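Local coordinates for filamentation induced by cAMP protein Fic (Desulfovibrio alaskensis, PDB 4RGL) that belongs to the Fic/DOC family, with a mainly helical Fic core and a C-terminal domain of the helix-turn-helix clan, its particular function not assigned, at residues E99-S104 with Q197-R202; A171-H176 with P239-M244. All coordinates share one frame; numbering follows the deposited sequence.

Interaction 1 of 2, residues E99-S104 with Q197-R202; sequences EDWDAS and QTLILR
Glu99 and Arg202 meet through a salt bridge, with Arg202 NH2 2.7 Å from Glu99 OE1. As a hydrogen bond it is weak, bent to 126° at the hydrogen, and the carboxylate and guanidinium planes stand 80° apart, so the groups meet through one nitrogen and one oxygen rather than as a flat, two-pronged pair. The Arg202 chain bends at chi3, and one guanidinium face looks onto the backbone of Glu99, whose N lies 4.0 Å above the plane, off toward the rim of the group. In this helical Fic fold the contact lays the loop between helices 82-95 and 106-117 against the end of helix 189-202. Leu199 is the apolar centre: its CD2 sits 3.7 Å from Ala103 CA and also reaches Trp101 CB, near the plane of the indole at its edge, while CD1 lies by the carbonyl of Trp101. Ala103 CB packs on Ile200 CG1 at 3.6 Å. Several polar atoms of the loop have partners. Asp102 OD1 takes the backbone N of Ser104 on its anti lone pair (3.1 Å, 167°), making an Asx turn, and accepts Ser104 OG from above the carboxylate plane. Asp102 N is bonded to Asp108 OD2, and Ala103 O to Trp196 NE1.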
loop_
_atom_site.group_PDB
_atom_site.type_symbol
_atom_site.label_atom_id
_atom_site.label_comp_id
_atom_site.label_asym_id
_atom_site.label_seq_id
_atom_site.Cartn_x
_atom_site.Cartn_y
_atom_site.Cartn_z
ATOM N N GLU A 99 -4.893 -12.229 -4.483
ATOM C CA GLU A 99 -6.102 -12.997 -4.151
ATOM C C GLU A 99 -5.959 -14.472 -4.598
ATOM O O GLU A 99 -6.475 -15.369 -3.931
ATOM C CB GLU A 99 -7.345 -12.352 -4.811
ATOM C CG GLU A 99 -8.679 -12.964 -4.371
ATOM C CD GLU A 99 -9.073 -12.700 -2.923
ATOM O OE1 GLU A 99 -9.097 -11.513 -2.521
ATOM O OE2 GLU A 99 -9.487 -13.664 -2.237
ATOM N N ASP A 100 -5.200 -14.713 -5.687
ATOM C CA ASP A 100 -5.032 -16.053 -6.268
ATOM C C ASP A 100 -4.075 -16.944 -5.445
ATOM O O ASP A 100 -4.095 -18.170 -5.613
ATOM C CB ASP A 100 -4.487 -15.945 -7.717
ATOM C CG ASP A 100 -5.322 -15.081 -8.652
ATOM O OD1 ASP A 100 -6.543 -14.920 -8.388
ATOM O OD2 ASP A 100 -4.777 -14.633 -9.692
ATOM N N TRP A 101 -3.168 -16.332 -4.644
ATOM C CA TRP A 101 -2.051 -17.075 -4.074
ATOM C C TRP A 101 -2.231 -17.438 -2.593
ATOM O O TRP A 101 -2.725 -16.638 -1.790
ATOM C CB TRP A 101 -0.750 -16.299 -4.233
ATOM C CG TRP A 101 -0.485 -15.858 -5.637
ATOM C CD1 TRP A 101 -0.629 -16.601 -6.771
ATOM C CD2 TRP A 101 0.094 -14.617 -6.043
ATOM N NE1 TRP A 101 -0.281 -15.856 -7.868
ATOM C CE2 TRP A 101 0.193 -14.642 -7.449
ATOM C CE3 TRP A 101 0.536 -13.476 -5.352
ATOM C CZ2 TRP A 101 0.697 -13.564 -8.182
ATOM C CZ3 TRP A 101 1.019 -12.402 -6.081
ATOM C CH2 TRP A 101 1.108 -12.456 -7.478
ATOM N N ASP A 102 -1.734 -18.633 -2.237
ATOM C CA ASP A 102 -1.559 -19.104 -0.880
ATOM C C ASP A 102 -0.059 -19.104 -0.570
ATOM O O ASP A 102 0.724 -19.674 -1.337
ATOM C CB ASP A 102 -2.186 -20.516 -0.720
ATOM C CG ASP A 102 -2.140 -21.082 0.692
ATOM O OD1 ASP A 102 -1.066 -20.994 1.334
ATOM O OD2 ASP A 102 -3.119 -21.748 1.093
ATOM N N ALA A 103 0.355 -18.368 0.472
ATOM C CA ALA A 103 1.774 -18.110 0.764
ATOM C C ALA A 103 2.619 -19.417 0.905
ATOM O O ALA A 103 3.843 -19.368 0.760
ATOM C CB ALA A 103 1.898 -17.289 2.025
ATOM N N SER A 104 1.978 -20.553 1.182
ATOM C CA SER A 104 2.705 -21.806 1.392
ATOM C C SER A 104 2.860 -22.615 0.075
ATOM O O SER A 104 3.581 -23.621 0.057
ATOM C CB SER A 104 2.004 -22.657 2.443
ATOM O OG SER A 104 0.673 -22.960 2.059
ATOM N N GLN A 197 5.538 -11.258 2.597
ATOM C CA GLN A 197 5.160 -10.857 3.950
ATOM C C GLN A 197 3.739 -10.256 3.945
ATOM O O GLN A 197 2.909 -10.640 4.767
ATOM C CB GLN A 197 6.166 -9.869 4.539
ATOM C CG GLN A 197 5.761 -9.388 5.932
ATOM C CD GLN A 197 6.755 -8.452 6.529
ATOM O OE1 GLN A 197 7.921 -8.796 6.729
ATOM N NE2 GLN A 197 6.274 -7.308 6.992
ATOM N N THR A 198 3.437 -9.400 2.942
ATOM C CA THR A 198 2.098 -8.834 2.760
ATOM C C THR A 198 1.073 -9.959 2.499
ATOM O O THR A 198 -0.064 -9.878 2.972
ATOM C CB THR A 198 2.104 -7.807 1.606
ATOM O OG1 THR A 198 3.130 -6.841 1.839
ATOM C CG2 THR A 198 0.768 -7.108 1.445
ATOM N N LEU A 199 1.489 -11.024 1.774
ATOM C CA LEU A 199 0.589 -12.132 1.456
ATOM C C LEU A 199 0.260 -12.929 2.704
ATOM O O LEU A 199 -0.912 -13.192 2.963
ATOM C CB LEU A 199 1.197 -13.050 0.374
ATOM C CG LEU A 199 0.262 -14.162 -0.159
ATOM C CD1 LEU A 199 -1.017 -13.573 -0.770
ATOM C CD2 LEU A 199 0.959 -15.007 -1.154
ATOM N N ILE A 200 1.286 -13.254 3.523
ATOM C CA ILE A 200 1.083 -13.984 4.782
ATOM C C ILE A 200 0.136 -13.176 5.720
ATOM O O ILE A 200 -0.733 -13.767 6.369
ATOM C CB ILE A 200 2.446 -14.296 5.470
ATOM C CG1 ILE A 200 3.327 -15.181 4.561
ATOM C CG2 ILE A 200 2.233 -14.958 6.843
ATOM C CD1 ILE A 200 4.761 -15.331 5.022
ATOM N N LEU A 201 0.251 -11.821 5.707
ATOM C CA LEU A 201 -0.599 -10.966 6.544
ATOM C C LEU A 201 -2.028 -10.860 5.979
ATOM O O LEU A 201 -2.985 -10.875 6.754
ATOM C CB LEU A 201 0.004 -9.563 6.707
ATOM C CG LEU A 201 1.314 -9.477 7.520
ATOM C CD1 LEU A 201 1.757 -8.046 7.675
ATOM C CD2 LEU A 201 1.160 -10.124 8.896
ATOM N N ARG A 202 -2.183 -10.762 4.629
ATOM C CA ARG A 202 -3.530 -10.636 4.062
ATOM C C ARG A 202 -4.262 -11.999 4.055
ATOM O O ARG A 202 -5.494 -12.027 4.054
ATOM C CB ARG A 202 -3.511 -10.025 2.655
ATOM C CG ARG A 202 -2.964 -10.917 1.581
ATOM C CD ARG A 202 -3.523 -10.518 0.232
ATOM N NE ARG A 202 -4.910 -10.963 0.069
ATOM C CZ ARG A 202 -5.750 -10.457 -0.826
ATOM N NH1 ARG A 202 -5.391 -9.415 -1.569
ATOM N NH2 ARG A 202 -6.982 -10.934 -0.931
#

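Interaction 2 of 2, residues A171-H176 with P239-M244; sequences ASCIFH and PFVEFM
His176, whose ring lies against Phe240, is held at both nitrogens: ND1 is hydrogen-bonded to Gln197 OE1 of helix 189-202, and NE2 makes a weak bond to Tyr224 OH of helix 221-234. Two partners on different helices therefore limit how this buried imidazole can turn. The contact belongs to the helical core of the Fic fold, where helix 168-182, which leads into the family's HPFADGNGR signature running through the loop into the start of helix 189-202, packs on helix 238-257. Their short segments come within 9.3 Å, axis to axis, at 123° between chain directions, and meet by apolar and ring packing.

Phe240 reaches two residues of helix 168-182. Its CG is anti to the backbone N (chi1 176°), and the ring extends across to that helix, presenting its edge to the face of His176 in an offset edge-to-face pair, with centroids 5.5 Å apart and planes at 60°. Phe240 CZ is the nearest ring atom, 3.8 Å from His176 CD2. A second part of the same ring edge, at CE2, meets Cys173 O in the plane of the ring, so the carbonyl faces the ring's C-H rim.

The next residue, Val241, touches both Cys173 CB and, at 3.6 Å, Ile174 CD1 through its CG2. Although the Ile174 side chain starts out away from the neighbouring helix, its terminal methyl comes back to that valine. A turn on from Phe240, Met244, a selenomethionine in the model, uses the root of its chain rather than its selenium: Cys173 SG lies 3.5 Å from Met244 CB and 3.6 Å from Met244 CG.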
loop_
_atom_site.group_PDB
_atom_site.type_symbol
_atom_site.label_atom_id
_atom_site.label_comp_id
_atom_site.label_asym_id
_atom_site.label_seq_id
_atom_site.Cartn_x
_atom_site.Cartn_y
_atom_site.Cartn_z
ATOM N N ALA A 171 4.936 -15.282 11.968
ATOM C CA ALA A 171 5.242 -16.166 10.839
ATOM C C ALA A 171 5.708 -15.375 9.609
ATOM O O ALA A 171 6.632 -15.812 8.921
ATOM C CB ALA A 171 4.022 -17.001 10.487
ATOM N N SER A 172 5.080 -14.189 9.344
ATOM C CA SER A 172 5.460 -13.335 8.209
ATOM C C SER A 172 6.872 -12.784 8.389
ATOM O O SER A 172 7.629 -12.709 7.422
ATOM C CB SER A 172 4.470 -12.187 8.042
ATOM O OG SER A 172 4.529 -11.292 9.139
ATOM N N CYS A 173 7.237 -12.422 9.630
ATOM C CA CYS A 173 8.571 -11.907 9.931
ATOM C C CYS A 173 9.611 -13.016 9.786
ATOM O O CYS A 173 10.680 -12.782 9.213
ATOM C CB CYS A 173 8.609 -11.291 11.326
ATOM S SG CYS A 173 7.544 -9.845 11.526
ATOM N N ILE A 174 9.308 -14.224 10.322
ATOM C CA ILE A 174 10.228 -15.365 10.248
ATOM C C ILE A 174 10.482 -15.741 8.775
ATOM O O ILE A 174 11.638 -15.943 8.381
ATOM C CB ILE A 174 9.683 -16.579 11.053
ATOM C CG1 ILE A 174 9.412 -16.210 12.548
ATOM C CG2 ILE A 174 10.622 -17.776 10.937
ATOM C CD1 ILE A 174 10.688 -15.905 13.405
ATOM N N PHE A 175 9.404 -15.809 7.957
ATOM C CA PHE A 175 9.527 -16.142 6.537
ATOM C C PHE A 175 10.390 -15.106 5.811
ATOM O O PHE A 175 11.293 -15.479 5.066
ATOM C CB PHE A 175 8.145 -16.239 5.877
ATOM C CG PHE A 175 8.190 -16.702 4.436
ATOM C CD1 PHE A 175 8.411 -15.796 3.403
ATOM C CD2 PHE A 175 8.027 -18.042 4.113
ATOM C CE1 PHE A 175 8.493 -16.229 2.081
ATOM C CE2 PHE A 175 8.090 -18.471 2.785
ATOM C CZ PHE A 175 8.321 -17.562 1.778
ATOM N N HIS A 176 10.114 -13.801 6.043
ATOM C CA HIS A 176 10.876 -12.694 5.443
ATOM C C HIS A 176 12.364 -12.857 5.734
ATOM O O HIS A 176 13.184 -12.737 4.832
ATOM C CB HIS A 176 10.367 -11.337 6.000
ATOM C CG HIS A 176 10.768 -10.136 5.183
ATOM N ND1 HIS A 176 9.866 -9.125 4.902
ATOM C CD2 HIS A 176 11.955 -9.832 4.607
ATOM C CE1 HIS A 176 10.536 -8.232 4.195
ATOM N NE2 HIS A 176 11.791 -8.623 3.975
ATOM N N PRO A 239 15.696 -10.303 16.843
ATOM C CA PRO A 239 15.827 -8.836 16.697
ATOM C C PRO A 239 15.141 -8.311 15.427
ATOM O O PRO A 239 14.603 -7.197 15.435
ATOM C CB PRO A 239 17.343 -8.619 16.640
ATOM C CG PRO A 239 17.911 -9.950 16.266
ATOM C CD PRO A 239 17.018 -10.959 16.883
ATOM N N PHE A 240 15.151 -9.113 14.339
ATOM C CA PHE A 240 14.485 -8.742 13.090
ATOM C C PHE A 240 12.961 -8.732 13.280
ATOM O O PHE A 240 12.282 -7.824 12.784
ATOM C CB PHE A 240 14.885 -9.709 11.954
ATOM C CG PHE A 240 14.177 -9.454 10.640
ATOM C CD1 PHE A 240 14.615 -8.455 9.777
ATOM C CD2 PHE A 240 13.109 -10.250 10.240
ATOM C CE1 PHE A 240 13.964 -8.224 8.560
ATOM C CE2 PHE A 240 12.464 -10.023 9.021
ATOM C CZ PHE A 240 12.899 -9.016 8.186
ATOM N N VAL A 241 12.429 -9.733 14.018
ATOM C CA VAL A 241 10.994 -9.835 14.297
ATOM C C VAL A 241 10.543 -8.613 15.108
ATOM O O VAL A 241 9.531 -7.996 14.772
ATOM C CB VAL A 241 10.652 -11.164 15.026
ATOM C CG1 VAL A 241 9.165 -11.235 15.373
ATOM C CG2 VAL A 241 11.066 -12.366 14.183
ATOM N N GLU A 242 11.356 -8.203 16.111
ATOM C CA GLU A 242 11.084 -6.995 16.895
ATOM C C GLU A 242 11.031 -5.766 15.994
ATOM O O GLU A 242 10.136 -4.935 16.145
ATOM C CB GLU A 242 12.152 -6.796 17.988
ATOM C CG GLU A 242 12.049 -7.763 19.160
ATOM C CD GLU A 242 13.050 -7.488 20.271
ATOM O OE1 GLU A 242 13.923 -6.609 20.084
ATOM O OE2 GLU A 242 12.953 -8.143 21.333
ATOM N N PHE A 243 11.999 -5.648 15.044
ATOM C CA PHE A 243 12.063 -4.505 14.135
ATOM C C PHE A 243 10.845 -4.459 13.242
ATOM O O PHE A 243 10.217 -3.403 13.116
ATOM C CB PHE A 243 13.343 -4.552 13.273
ATOM C CG PHE A 243 13.485 -3.374 12.326
ATOM C CD1 PHE A 243 14.124 -2.206 12.733
ATOM C CD2 PHE A 243 12.947 -3.420 11.041
ATOM C CE1 PHE A 243 14.231 -1.109 11.869
ATOM C CE2 PHE A 243 13.034 -2.314 10.189
ATOM C CZ PHE A 243 13.679 -1.168 10.607
HETATM N N MSE A 244 10.513 -5.598 12.589
HETATM C CA MSE A 244 9.410 -5.651 11.641
HETATM C C MSE A 244 8.060 -5.434 12.340
HETATM O O MSE A 244 7.266 -4.612 11.873
HETATM C CB MSE A 244 9.407 -6.973 10.886
HETATM C CG MSE A 244 8.573 -6.930 9.607
HETATM SE SE MSE A 244 9.127 -5.485 8.400
HETATM C CE MSE A 244 10.989 -5.962 8.201
#

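The two contacts sit about 16 Å apart, centre to centre, and alternate along the chain: 99-104, 171-176, 197-202, then 239-244. Helix 189-202 of interaction 1 follows helix 168-182 of interaction 2, and the two also pack on each other, with Ile200 CD1 3.6 Å from Phe175 CB and Leu201 CD2 3.6 Å from Ser172 OG. Gln197, on the helix of interaction 1, belongs to both sites, and its side chain also touches Met244 of interaction 2. The loop 99-104 and helix 238-257 are thus tied, through this consecutive pair of helices, into one helical core, with the signature segment joining the two helices.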